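Local coordinates for protein STING-associated CdnE c-di-GMP synthase (Flavobacteriaceae, PDB 6WT8) that makes the cyclic dinucleotide signal c-di-GMP, probably from GTP, as the CD-NTase of a STING-associated bacterial CBASS defence system, at residues Y50-E53 against S54-V58; Y306-L309 against T310-I313; Y202-S205 against V206-K210; Y62-N65 against S66-A70; I288-K291 against K292-D295. All coordinates share one frame; numbering follows the deposited sequence. Where two conformers were deposited one is given.

Contact 1 (Y50-E53 against S54-V58)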
loop_
_atom_site.group_PDB
_atom_site.type_symbol
_atom_site.label_atom_id
_atom_site.label_comp_id
_atom_site.label_asym_id
_atom_site.label_seq_id
_atom_site.Cartn_x
_atom_site.Cartn_y
_atom_site.Cartn_z
ATOM N N TYR A 50 -5.752 -11.029 -20.391
ATOM C CA TYR A 50 -4.577 -10.659 -19.608
ATOM C C TYR A 50 -4.826 -9.377 -18.821
ATOM O O TYR A 50 -4.457 -9.282 -17.643
ATOM C CB TYR A 50 -3.380 -10.478 -20.535
ATOM C CG TYR A 50 -2.141 -9.929 -19.846
ATOM C CD1 TYR A 50 -1.533 -10.622 -18.805
ATOM C CD2 TYR A 50 -1.607 -8.716 -20.245
ATOM C CE1 TYR A 50 -0.346 -10.106 -18.130
ATOM C CE2 TYR A 50 -0.433 -8.201 -19.597
ATOM C CZ TYR A 50 0.161 -8.897 -18.565
ATOM O OH TYR A 50 1.317 -8.452 -17.904
ATOM N N ILE A 51 -5.341 -8.362 -19.501
ATOM C CA ILE A 51 -5.637 -7.093 -18.807
ATOM C C ILE A 51 -6.614 -7.320 -17.649
ATOM O O ILE A 51 -6.394 -6.835 -16.514
ATOM C CB ILE A 51 -6.197 -6.075 -19.806
ATOM C CG1 ILE A 51 -5.138 -5.706 -20.842
ATOM C CG2 ILE A 51 -6.743 -4.836 -19.069
ATOM C CD1 ILE A 51 -5.723 -5.006 -22.067
ATOM N N LYS A 52 -7.683 -8.084 -17.906
ATOM C CA LYS A 52 -8.698 -8.311 -16.861
ATOM C C LYS A 52 -8.094 -8.984 -15.646
ATOM O O LYS A 52 -8.371 -8.598 -14.494
ATOM C CB LYS A 52 -9.842 -9.195 -17.396
ATOM C CG LYS A 52 -10.775 -8.440 -18.247
ATOM C CD LYS A 52 -12.024 -9.308 -18.583
ATOM C CE LYS A 52 -11.667 -10.545 -19.380
ATOM N NZ LYS A 52 -12.937 -11.266 -19.926
ATOM N N GLU A 53 -7.325 -10.052 -15.871
ATOM C CA GLU A 53 -6.826 -10.822 -14.744
ATOM C C GLU A 53 -5.720 -10.066 -14.030
ATOM O O GLU A 53 -5.574 -10.203 -12.806
ATOM C CB GLU A 53 -6.403 -12.204 -15.251
ATOM C CG GLU A 53 -7.706 -12.910 -15.740
ATOM C CD GLU A 53 -7.573 -14.388 -16.031
ATOM O OE1 GLU A 53 -6.459 -14.925 -15.859
ATOM O OE2 GLU A 53 -8.607 -15.003 -16.462
ATOM N N SER A 54 -4.997 -9.213 -14.766
ATOM C CA SER A 54 -4.004 -8.349 -14.138
ATOM C C SER A 54 -4.661 -7.261 -13.284
ATOM O O SER A 54 -4.095 -6.848 -12.267
ATOM C CB SER A 54 -3.133 -7.681 -15.189
ATOM O OG SER A 54 -2.264 -8.618 -15.801
HETATM N N MSE A 55 -5.826 -6.777 -13.680
HETATM C CA MSE A 55 -6.562 -5.760 -12.945
HETATM C C MSE A 55 -7.237 -6.355 -11.717
HETATM O O MSE A 55 -7.340 -5.673 -10.702
HETATM C CB MSE A 55 -7.613 -5.078 -13.835
HETATM C CG MSE A 55 -6.943 -4.101 -14.766
HETATM SE SE MSE A 55 -8.363 -3.189 -15.774
HETATM C CE MSE A 55 -7.207 -2.067 -16.642
ATOM N N LYS A 56 -7.746 -7.583 -11.793
ATOM C CA LYS A 56 -8.586 -8.082 -10.697
ATOM C C LYS A 56 -7.800 -8.546 -9.474
ATOM O O LYS A 56 -8.370 -8.580 -8.367
ATOM C CB LYS A 56 -9.468 -9.223 -11.198
ATOM C CG LYS A 56 -10.549 -8.704 -12.104
ATOM C CD LYS A 56 -11.305 -9.875 -12.739
ATOM C CE LYS A 56 -12.262 -9.310 -13.744
ATOM N NZ LYS A 56 -12.945 -10.386 -14.549
ATOM N N GLY A 57 -6.520 -8.903 -9.619
ATOM C CA GLY A 57 -5.706 -9.264 -8.465
ATOM C C GLY A 57 -5.930 -10.680 -7.933
ATOM O O GLY A 57 -6.274 -11.634 -8.656
ATOM N N VAL A 58 -5.666 -10.834 -6.635
ATOM C CA VAL A 58 -5.531 -12.129 -5.978
ATOM C C VAL A 58 -6.894 -12.660 -5.549
ATOM O O VAL A 58 -7.765 -11.906 -5.073
ATOM C CB VAL A 58 -4.570 -11.947 -4.772
ATOM C CG1 VAL A 58 -4.525 -13.149 -3.864
ATOM C CG2 VAL A 58 -3.125 -11.609 -5.297
HETATM O O HOH W 1 -6.856 -12.163 -11.337
#

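Contact 2 (Y306-L309 against T310-I313)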
loop_
_atom_site.group_PDB
_atom_site.type_symbol
_atom_site.label_atom_id
_atom_site.label_comp_id
_atom_site.label_asym_id
_atom_site.label_seq_id
_atom_site.Cartn_x
_atom_site.Cartn_y
_atom_site.Cartn_z
ATOM N N TYR A 306 -1.215 4.956 -20.121
ATOM C CA TYR A 306 -0.177 5.301 -21.084
ATOM C C TYR A 306 -0.016 6.802 -21.191
ATOM O O TYR A 306 1.117 7.304 -21.199
ATOM C CB TYR A 306 -0.489 4.696 -22.447
ATOM C CG TYR A 306 0.497 5.095 -23.501
ATOM C CD1 TYR A 306 1.735 4.529 -23.569
ATOM C CD2 TYR A 306 0.150 5.995 -24.499
ATOM C CE1 TYR A 306 2.663 4.876 -24.512
ATOM C CE2 TYR A 306 1.093 6.365 -25.460
ATOM C CZ TYR A 306 2.344 5.785 -25.456
ATOM O OH TYR A 306 3.272 6.104 -26.410
ATOM N N GLN A 307 -1.134 7.534 -21.262
ATOM C CA GLN A 307 -1.049 8.985 -21.319
ATOM C C GLN A 307 -0.370 9.545 -20.064
ATOM O O GLN A 307 0.461 10.439 -20.151
ATOM C CB GLN A 307 -2.446 9.582 -21.518
ATOM C CG GLN A 307 -3.092 9.253 -22.830
ATOM C CD GLN A 307 -4.603 9.635 -22.784
ATOM O OE1 GLN A 307 -4.948 10.762 -22.431
ATOM N NE2 GLN A 307 -5.484 8.680 -23.070
ATOM N N GLU A 308 -0.701 9.030 -18.894
ATOM C CA GLU A 308 -0.090 9.563 -17.692
ATOM C C GLU A 308 1.410 9.302 -17.664
ATOM O O GLU A 308 2.202 10.205 -17.324
ATOM C CB GLU A 308 -0.747 8.928 -16.475
ATOM C CG GLU A 308 -0.122 9.354 -15.157
ATOM C CD GLU A 308 -0.337 10.844 -14.842
ATOM O OE1 GLU A 308 -1.174 11.496 -15.485
ATOM O OE2 GLU A 308 0.342 11.324 -13.912
ATOM N N LEU A 309 1.843 8.068 -17.982
ATOM C CA LEU A 309 3.294 7.830 -17.991
ATOM C C LEU A 309 3.994 8.675 -19.034
ATOM O O LEU A 309 5.072 9.207 -18.751
ATOM C CB LEU A 309 3.599 6.360 -18.227
ATOM C CG LEU A 309 3.006 5.403 -17.184
ATOM C CD1 LEU A 309 3.571 4.014 -17.412
ATOM C CD2 LEU A 309 3.281 5.794 -15.780
ATOM N N THR A 310 3.386 8.846 -20.223
ATOM C CA THR A 310 3.956 9.722 -21.245
ATOM C C THR A 310 4.122 11.147 -20.738
ATOM O O THR A 310 5.164 11.789 -20.987
ATOM C CB THR A 310 3.035 9.651 -22.479
ATOM O OG1 THR A 310 3.158 8.317 -22.961
ATOM C CG2 THR A 310 3.481 10.669 -23.518
ATOM N N ASN A 311 3.133 11.656 -19.999
ATOM C CA ASN A 311 3.208 13.010 -19.445
ATOM C C ASN A 311 4.286 13.103 -18.386
ATOM O O ASN A 311 5.006 14.110 -18.305
ATOM C CB ASN A 311 1.871 13.403 -18.801
ATOM C CG ASN A 311 0.748 13.625 -19.834
ATOM O OD1 ASN A 311 1.001 13.762 -21.029
ATOM N ND2 ASN A 311 -0.493 13.661 -19.356
ATOM N N ILE A 312 4.433 12.053 -17.579
ATOM C CA ILE A 312 5.526 12.058 -16.595
ATOM C C ILE A 312 6.888 12.129 -17.269
ATOM O O ILE A 312 7.792 12.829 -16.776
ATOM C CB ILE A 312 5.414 10.832 -15.675
ATOM C CG1 ILE A 312 4.211 11.066 -14.764
ATOM C CG2 ILE A 312 6.759 10.543 -14.887
ATOM C CD1 ILE A 312 3.855 9.778 -14.011
ATOM N N ILE A 313 7.090 11.347 -18.341
ATOM C CA ILE A 313 8.374 11.337 -19.049
ATOM C C ILE A 313 8.635 12.690 -19.696
ATOM O O ILE A 313 9.782 13.179 -19.687
ATOM C CB ILE A 313 8.378 10.193 -20.080
ATOM C CG1 ILE A 313 8.367 8.834 -19.378
ATOM C CG2 ILE A 313 9.566 10.297 -21.058
ATOM C CD1 ILE A 313 7.812 7.745 -20.341
HETATM O O HOH W 2 -1.346 13.991 -16.671
#

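Contact 3 (Y202-S205 against V206-K210)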
loop_
_atom_site.group_PDB
_atom_site.type_symbol
_atom_site.label_atom_id
_atom_site.label_comp_id
_atom_site.label_asym_id
_atom_site.label_seq_id
_atom_site.Cartn_x
_atom_site.Cartn_y
_atom_site.Cartn_z
ATOM N N TYR A 202 3.836 5.372 18.415
ATOM C CA TYR A 202 3.180 6.366 17.561
ATOM C C TYR A 202 4.027 7.614 17.392
ATOM O O TYR A 202 4.808 8.008 18.252
ATOM C CB TYR A 202 1.844 6.822 18.160
ATOM C CG TYR A 202 0.735 5.842 18.080
ATOM C CD1 TYR A 202 0.256 5.439 16.859
ATOM C CD2 TYR A 202 0.185 5.311 19.267
ATOM C CE1 TYR A 202 -0.823 4.538 16.750
ATOM C CE2 TYR A 202 -0.870 4.401 19.187
ATOM C CZ TYR A 202 -1.365 4.032 17.943
ATOM O OH TYR A 202 -2.435 3.131 17.803
ATOM N N TYR A 203 3.749 8.304 16.286
ATOM C CA TYR A 203 4.225 9.660 16.070
ATOM C C TYR A 203 3.044 10.514 15.660
ATOM O O TYR A 203 2.351 10.201 14.668
ATOM C CB TYR A 203 5.312 9.699 14.992
ATOM C CG TYR A 203 5.795 11.107 14.710
ATOM C CD1 TYR A 203 6.803 11.653 15.466
ATOM C CD2 TYR A 203 5.231 11.854 13.685
ATOM C CE1 TYR A 203 7.272 12.953 15.227
ATOM C CE2 TYR A 203 5.663 13.165 13.439
ATOM C CZ TYR A 203 6.699 13.687 14.202
ATOM O OH TYR A 203 7.172 14.982 13.975
ATOM N N LYS A 204 2.836 11.593 16.409
ATOM C CA LYS A 204 1.741 12.541 16.132
ATOM C C LYS A 204 2.254 13.746 15.352
ATOM O O LYS A 204 3.000 14.578 15.893
ATOM C CB LYS A 204 1.086 12.997 17.440
ATOM C CG LYS A 204 0.429 11.857 18.187
ATOM C CD LYS A 204 -0.190 12.319 19.536
ATOM C CE LYS A 204 -0.557 11.059 20.348
ATOM N NZ LYS A 204 -0.837 11.318 21.810
ATOM N N SER A 205 1.824 13.835 14.084
ATOM C CA SER A 205 2.153 15.007 13.274
ATOM C C SER A 205 1.214 16.166 13.593
ATOM O O SER A 205 0.207 16.003 14.262
ATOM C CB SER A 205 2.029 14.670 11.793
ATOM O OG SER A 205 0.659 14.410 11.501
ATOM N N VAL A 206 1.584 17.359 13.142
ATOM C CA VAL A 206 0.679 18.500 13.247
ATOM C C VAL A 206 -0.643 18.217 12.539
ATOM O O VAL A 206 -1.717 18.549 13.068
ATOM C CB VAL A 206 1.350 19.763 12.690
ATOM C CG1 VAL A 206 0.320 20.913 12.704
ATOM C CG2 VAL A 206 2.603 20.093 13.538
ATOM N N ASP A 207 -0.602 17.591 11.356
ATOM C CA ASP A 207 -1.867 17.319 10.668
ATOM C C ASP A 207 -2.744 16.341 11.456
ATOM O O ASP A 207 -3.986 16.500 11.498
ATOM C CB ASP A 207 -1.588 16.815 9.250
ATOM C CG ASP A 207 -1.253 17.948 8.278
ATOM O OD1 ASP A 207 -1.577 19.136 8.548
ATOM O OD2 ASP A 207 -0.652 17.627 7.241
ATOM N N PHE A 208 -2.137 15.331 12.079
ATOM C CA PHE A 208 -2.908 14.487 12.984
ATOM C C PHE A 208 -3.474 15.308 14.153
ATOM O O PHE A 208 -4.649 15.169 14.512
ATOM C CB PHE A 208 -2.067 13.321 13.538
ATOM C CG PHE A 208 -2.799 12.580 14.604
ATOM C CD1 PHE A 208 -3.908 11.797 14.262
ATOM C CD2 PHE A 208 -2.434 12.707 15.919
ATOM C CE1 PHE A 208 -4.644 11.165 15.242
ATOM C CE2 PHE A 208 -3.125 12.064 16.920
ATOM C CZ PHE A 208 -4.242 11.282 16.593
HETATM N N MSE A 209 -2.647 16.133 14.781
HETATM C CA MSE A 209 -3.093 16.815 15.990
HETATM C C MSE A 209 -4.158 17.860 15.653
HETATM O O MSE A 209 -4.992 18.196 16.497
HETATM C CB MSE A 209 -1.885 17.409 16.724
HETATM C CG MSE A 209 -0.961 16.242 17.259
HETATM SE SE MSE A 209 0.381 16.987 18.457
HETATM C CE MSE A 209 1.683 17.571 17.186
ATOM N N LYS A 210 -4.198 18.322 14.391
ATOM C CA LYS A 210 -5.275 19.248 13.971
ATOM C C LYS A 210 -6.627 18.564 13.762
ATOM O O LYS A 210 -7.659 19.246 13.793
ATOM C CB LYS A 210 -4.917 19.946 12.643
ATOM C CG LYS A 210 -3.848 21.008 12.723
ATOM C CD LYS A 210 -3.479 21.554 11.316
ATOM C CE LYS A 210 -2.592 22.803 11.488
ATOM N NZ LYS A 210 -2.012 23.391 10.229
#

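Contact 4 (Y62-N65 against S66-A70)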
loop_
_atom_site.group_PDB
_atom_site.type_symbol
_atom_site.label_atom_id
_atom_site.label_comp_id
_atom_site.label_asym_id
_atom_site.label_seq_id
_atom_site.Cartn_x
_atom_site.Cartn_y
_atom_site.Cartn_z
ATOM N N TYR A 62 -6.962 -16.079 -0.296
ATOM C CA TYR A 62 -5.601 -15.853 0.184
ATOM C C TYR A 62 -5.564 -14.650 1.103
ATOM O O TYR A 62 -4.949 -14.667 2.187
ATOM C CB TYR A 62 -4.667 -15.626 -1.018
ATOM C CG TYR A 62 -4.561 -16.836 -1.918
ATOM C CD1 TYR A 62 -3.872 -17.962 -1.525
ATOM C CD2 TYR A 62 -5.161 -16.836 -3.160
ATOM C CE1 TYR A 62 -3.804 -19.092 -2.360
ATOM C CE2 TYR A 62 -5.067 -17.935 -4.008
ATOM C CZ TYR A 62 -4.399 -19.053 -3.618
ATOM O OH TYR A 62 -4.377 -20.134 -4.518
ATOM N N THR A 63 -6.242 -13.602 0.681
ATOM C CA THR A 63 -6.311 -12.364 1.446
ATOM C C THR A 63 -7.016 -12.585 2.772
ATOM O O THR A 63 -6.580 -12.093 3.818
ATOM C CB THR A 63 -7.034 -11.357 0.580
ATOM O OG1 THR A 63 -6.252 -11.208 -0.627
ATOM C CG2 THR A 63 -7.184 -10.001 1.255
HETATM N N MSE A 64 -8.128 -13.306 2.743
HETATM C CA MSE A 64 -8.846 -13.593 3.963
HETATM C C MSE A 64 -8.015 -14.450 4.894
HETATM O O MSE A 64 -7.941 -14.158 6.116
HETATM C CB MSE A 64 -10.166 -14.309 3.656
HETATM C CG MSE A 64 -10.974 -14.586 4.933
HETATM SE SE MSE A 64 -11.575 -12.940 5.823
HETATM C CE MSE A 64 -10.220 -12.482 7.128
ATOM N N ASN A 65 -7.351 -15.469 4.345
ATOM C CA ASN A 65 -6.509 -16.322 5.182
ATOM C C ASN A 65 -5.409 -15.511 5.854
ATOM O O ASN A 65 -5.097 -15.738 7.027
ATOM C CB ASN A 65 -5.898 -17.460 4.365
ATOM C CG ASN A 65 -6.880 -18.577 4.152
ATOM O OD1 ASN A 65 -7.840 -18.716 4.912
ATOM N ND2 ASN A 65 -6.644 -19.377 3.140
ATOM N N SER A 66 -4.820 -14.545 5.137
ATOM C CA SER A 66 -3.778 -13.701 5.722
ATOM C C SER A 66 -4.314 -12.932 6.914
ATOM O O SER A 66 -3.673 -12.882 7.975
ATOM C CB SER A 66 -3.245 -12.736 4.665
ATOM O OG SER A 66 -2.148 -11.997 5.227
ATOM N N LYS A 67 -5.490 -12.356 6.780
ATOM C CA LYS A 67 -6.028 -11.532 7.851
ATOM C C LYS A 67 -6.451 -12.380 9.041
ATOM O O LYS A 67 -6.286 -11.965 10.208
ATOM C CB LYS A 67 -7.224 -10.709 7.325
ATOM C CG LYS A 67 -6.845 -9.623 6.277
ATOM C CD LYS A 67 -8.103 -8.969 5.695
ATOM C CE LYS A 67 -7.706 -8.002 4.587
ATOM N NZ LYS A 67 -9.018 -7.469 4.002
ATOM N N VAL A 68 -7.004 -13.573 8.780
ATOM C CA VAL A 68 -7.362 -14.487 9.870
ATOM C C VAL A 68 -6.122 -14.932 10.620
ATOM O O VAL A 68 -6.098 -14.934 11.870
ATOM C CB VAL A 68 -8.116 -15.708 9.323
ATOM C CG1 VAL A 68 -8.274 -16.802 10.444
ATOM C CG2 VAL A 68 -9.474 -15.303 8.805
ATOM N N ALA A 69 -5.054 -15.283 9.882
ATOM C CA ALA A 69 -3.812 -15.681 10.540
ATOM C C ALA A 69 -3.286 -14.558 11.430
ATOM O O ALA A 69 -2.874 -14.786 12.569
ATOM C CB ALA A 69 -2.740 -16.092 9.521
ATOM N N ALA A 70 -3.287 -13.331 10.923
ATOM C CA ALA A 70 -2.810 -12.205 11.740
ATOM C C ALA A 70 -3.726 -11.967 12.944
ATOM O O ALA A 70 -3.234 -11.652 14.045
ATOM C CB ALA A 70 -2.725 -10.934 10.885
#

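Contact 5 (I288-K291 against K292-D295)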
loop_
_atom_site.group_PDB
_atom_site.type_symbol
_atom_site.label_atom_id
_atom_site.label_comp_id
_atom_site.label_asym_id
_atom_site.label_seq_id
_atom_site.Cartn_x
_atom_site.Cartn_y
_atom_site.Cartn_z
ATOM N N ILE A 288 -3.775 10.596 -10.655
ATOM C CA ILE A 288 -4.591 10.830 -11.843
ATOM C C ILE A 288 -5.935 11.425 -11.417
ATOM O O ILE A 288 -6.553 10.984 -10.443
ATOM C CB ILE A 288 -4.760 9.515 -12.644
ATOM C CG1 ILE A 288 -3.389 9.037 -13.154
ATOM C CG2 ILE A 288 -5.677 9.702 -13.869
ATOM C CD1 ILE A 288 -3.362 7.663 -13.836
ATOM N N ASP A 289 -6.410 12.423 -12.169
ATOM C CA ASP A 289 -7.663 13.100 -11.847
ATOM C C ASP A 289 -8.802 12.121 -12.065
ATOM O O ASP A 289 -8.943 11.608 -13.177
ATOM C CB ASP A 289 -7.810 14.324 -12.764
ATOM C CG ASP A 289 -9.148 15.088 -12.585
ATOM O OD1 ASP A 289 -10.103 14.677 -11.857
ATOM O OD2 ASP A 289 -9.238 16.162 -13.231
ATOM N N VAL A 290 -9.620 11.858 -11.020
ATOM C CA VAL A 290 -10.646 10.824 -11.168
ATOM C C VAL A 290 -11.620 11.140 -12.283
ATOM O O VAL A 290 -12.194 10.219 -12.876
ATOM C CB VAL A 290 -11.457 10.559 -9.888
ATOM C CG1 VAL A 290 -10.612 9.842 -8.860
ATOM C CG2 VAL A 290 -12.149 11.860 -9.364
ATOM N N LYS A 291 -11.872 12.427 -12.567
ATOM C CA LYS A 291 -12.861 12.724 -13.604
ATOM C C LYS A 291 -12.415 12.221 -14.971
ATOM O O LYS A 291 -13.255 12.053 -15.869
ATOM C CB LYS A 291 -13.166 14.224 -13.668
ATOM C CG LYS A 291 -13.790 14.692 -12.385
ATOM C CD LYS A 291 -14.672 15.921 -12.584
ATOM C CE LYS A 291 -15.718 15.955 -11.494
ATOM N NZ LYS A 291 -15.042 15.980 -10.163
ATOM N N LYS A 292 -11.119 11.993 -15.156
ATOM C CA LYS A 292 -10.644 11.528 -16.447
ATOM C C LYS A 292 -10.930 10.068 -16.680
ATOM O O LYS A 292 -10.940 9.660 -17.833
ATOM C CB LYS A 292 -9.151 11.767 -16.589
ATOM C CG LYS A 292 -8.859 13.272 -16.558
ATOM C CD LYS A 292 -7.374 13.516 -16.652
ATOM C CE LYS A 292 -7.080 15.038 -16.561
ATOM N NZ LYS A 292 -5.640 15.366 -16.412
ATOM N N TYR A 293 -11.226 9.294 -15.626
ATOM C CA TYR A 293 -11.352 7.869 -15.840
ATOM C C TYR A 293 -12.478 7.169 -15.073
ATOM O O TYR A 293 -12.691 5.969 -15.315
ATOM C CB TYR A 293 -10.011 7.181 -15.519
ATOM C CG TYR A 293 -9.608 7.128 -14.059
ATOM C CD1 TYR A 293 -8.886 8.169 -13.468
ATOM C CD2 TYR A 293 -10.014 6.052 -13.272
ATOM C CE1 TYR A 293 -8.505 8.079 -12.115
ATOM C CE2 TYR A 293 -9.624 5.931 -11.985
ATOM C CZ TYR A 293 -8.904 6.962 -11.410
ATOM O OH TYR A 293 -8.559 6.858 -10.064
ATOM N N GLU A 294 -13.193 7.844 -14.158
ATOM C CA GLU A 294 -14.149 7.124 -13.331
ATOM C C GLU A 294 -15.303 6.505 -14.116
ATOM O O GLU A 294 -15.960 5.593 -13.587
ATOM C CB GLU A 294 -14.703 8.034 -12.253
ATOM C CG GLU A 294 -15.599 9.156 -12.786
ATOM C CD GLU A 294 -16.042 10.024 -11.627
ATOM O OE1 GLU A 294 -15.154 10.678 -11.054
ATOM O OE2 GLU A 294 -17.231 9.987 -11.247
ATOM N N ASP A 295 -15.557 6.935 -15.356
ATOM C CA ASP A 295 -16.651 6.341 -16.131
ATOM C C ASP A 295 -16.134 5.580 -17.337
ATOM O O ASP A 295 -16.923 5.191 -18.208
ATOM C CB ASP A 295 -17.649 7.418 -16.562
ATOM C CG ASP A 295 -18.429 7.965 -15.388
ATOM O OD1 ASP A 295 -18.835 7.166 -14.516
ATOM O OD2 ASP A 295 -18.697 9.191 -15.382
HETATM O O HOH W 3 -6.637 8.525 -9.263
HETATM O O HOH W 4 -4.765 13.460 -14.381
HETATM O O HOH W 5 -14.506 9.211 -16.928
#

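Contact 1 (Y50-E53 against S54-V58)
The ring of Y50 carries the hydroxyl of S54 over one face: S54 OG stands 3.4 Å above the ring plane, displaced toward the rim, with Y50 CE1 its closest ring atom. The ring reaches this position because its CG is anti to the backbone N (chi1 173°), which swings it along the helix toward the following turn. S54 OG also donates to Y50 O at 2.9 Å, while S54 N donates to that same oxygen from the opposite face of the carbonyl plane. Beside this pair, I51 and M55 run alongside each other, I51 CG2 meeting the selenomethionine methyl CE at 3.7 Å. With an alanine in place of S54, Y50 O would probably keep only the backbone bond, and the ring face would lose its polar neighbour. At the end of helix 46-56, G57 turns off with positive phi, and a water bridges E53 O to G57 O. The outward charges are paired outside the helix, E53 with R13 of helix 5-16 and K56 with E29. The chemistry implies a buried serine whose hydroxyl is satisfied within its own helix, V12 and F259 of flanking helices packing against its side chain.

Contact 2 (Y306-L309 against T310-I313)
T310 OG1 lies over the centre of the Y306 ring, 3.6 Å above its plane, and donates a 2.9 Å hydrogen bond to Y306 O. Two torsions set this up: the ring is thrown forward along the helix with CG anti to the backbone N (chi1 176°), and the threonine hydroxyl sits beside its own N, facing back down the helix. The hydroxyl meets Y306 O from above the carbonyl plane, 37° out of it, whereas T310 N approaches the same oxygen from the other face with an N-H...O angle of 165°. Elsewhere on these two turns the E308 chain bends at chi2, and its OE2 passes 3.8 Å from I312 CD1. The other carboxylate oxygen, E308 OE1, accepts from a water that in turn accepts from N311 ND2, each leg 2.8 Å long, linking the two side chains without direct contact. Further out, Y318 OH is hydrogen-bonded to E308 OE2, which fixes the end of the bent chain. I284 of helix 278-287 packs on E308, L309 and I312, while helix 336-360 covers Y306 and L309. The buried carboxylate is thus held through both oxygens, by a water and by Y318, and this probably offsets the cost of placing it against the methyl of I312.

Contact 3 (Y202-S205 against V206-K210)
The shortest hydrogen bond between 202-205 and 206-210 runs from M209 N to S205 O, 2.9 Å long, and S205 OG accepts from F208 N at 3.0 Å with an N-H...O angle of 168°. The second bond makes S205 the N-cap of helix 206-211, placed where strand 192-204 of the central mixed sheet ends and the chain turns into the helix. The N-to-C directions of strand 202-204 and helix 206-210 differ by 78°, so the chain turns almost at right angles within one residue. The serine torsion explains the cap: OG lies between its own N and carbonyl carbon (chi1 66°), which brings it under the first turn, where it binds an N-H of that turn, the usual target of an N-cap side chain. Around this polar centre the flanking side chains close in. The aliphatic part of K204 crosses the F208 ring at a slant, K204 CG lying 3.8 Å from F208 CD2. M209, a selenomethionine, bends at chi3 and folds its end back toward the strand. Its side chain also touches L122 of helix 119-126 and L140 and H143 of helix 134-146, while V206 packs on A125; these contacts join the short helix to helices 119-126 and 134-146. At the strand end the selenomethionine methyl, M209 CE, comes to rest 3.5 Å from K204 O.

Contact 4 (Y62-N65 against S66-A70)
K67 lies against the preceding turn of helix 60-81, touching M64 near its base and T63 near its end. Its CB is 3.5 Å from the selenomethionine methyl M64 CE in the one of two M64 conformers described here, and the two side chains cross there at about a right angle. Next, K67 CG passes 3.5 Å from T63 O, the carbonyl that also accepts the backbone N-H of K67, and CD follows a little further off. Because the chain is extended beyond CG, it continues alongside T63, both pointing the same way, until K67 CE reaches T63 CG2 at 3.9 Å. The ammonium nitrogen NZ lies just beyond, with the same methyl as its nearest neighbour in the preceding turn. The threonine presents that methyl since its CG2 is anti to the backbone N, while OG1, beside the N (chi1 -60°), is hydrogen-bonded to H98 NE2.

In the same conformer M64 bends at chi2 and chi3, bringing CE 3.4 Å from V68 CG2, an approach whose closeness is doubtful. On another side of the helix, S66 OG bonds to D104 OD1 and V105 N, and R193 of strand 192-204 touches Y62, N65, S66 and A69. The i to i+4 backbone bonds, such as V68 N to M64 O at 2.9 Å, are those of a regular alpha helix. The arrangement is that of such a helix with i to i+3 and i to i+4 side-chain contacts, one flank contacting R193 in the mixed sheet of the nucleotidyltransferase-like domain expected for a CD-NTase.

Contact 5 (I288-K291 against K292-D295)
Y293 has CG between its backbone N and carbonyl carbon (chi1 71°), and this uncommon torsion folds the ring back over the residues before it, where I288 meets it at about a right angle. The I288 methyl CG2, anti to the backbone N, reaches Y293 CD1 at 3.6 Å. Farther along the ring, V290 CG1 lies 3.8 Å from Y293 OH, and a water joins that hydroxyl to I288 O. Beneath the ring the backbone is tightly turned. V290 O accepts twice, from E294 N at 2.9 Å nearly in line with the carbonyl and from Y293 N well above the carbonyl plane, 58° out of it. D289 OD1 takes K291 N at 2.9 Å, an Asx turn, while D289 O accepts from K292 N. The extended K292 chain doubles back across D289 CB, and a second water links its NZ to D289 N. A serine in place of Y293 would probably leave I288 and V290 without the ring they pack on and the water by I288 O without its phenolic partner. The turn lies in the loop that joins helix 278-287 to helix 300-314, with I288 packed on I304, L305 and E308 of the latter, V290 on helix 235-248, and the Y293 side chain touching L301 of helix 300-314 and L253 and M256 of helix 253-266.

From the N terminus, contact 1 ends helix 46-56, and a short link leads into helix 60-81 and contact 4; the two touch where V58 CG1 packs near T63 OG1. Contact 3 follows at the end of strand 192-204, on the opposite side of the chain's centre from contact 1, their centres about 37 Å apart. Later come contact 5, in the loop between helices 278-287 and 300-314, and contact 2 on the second of these; E308 CG meets I288 CG1 at 3.8 Å. All five are local, in series, and none nests or crosses. Contacts 3 and 4 belong to the sheet region, contacts 1, 2 and 5 to the helical part.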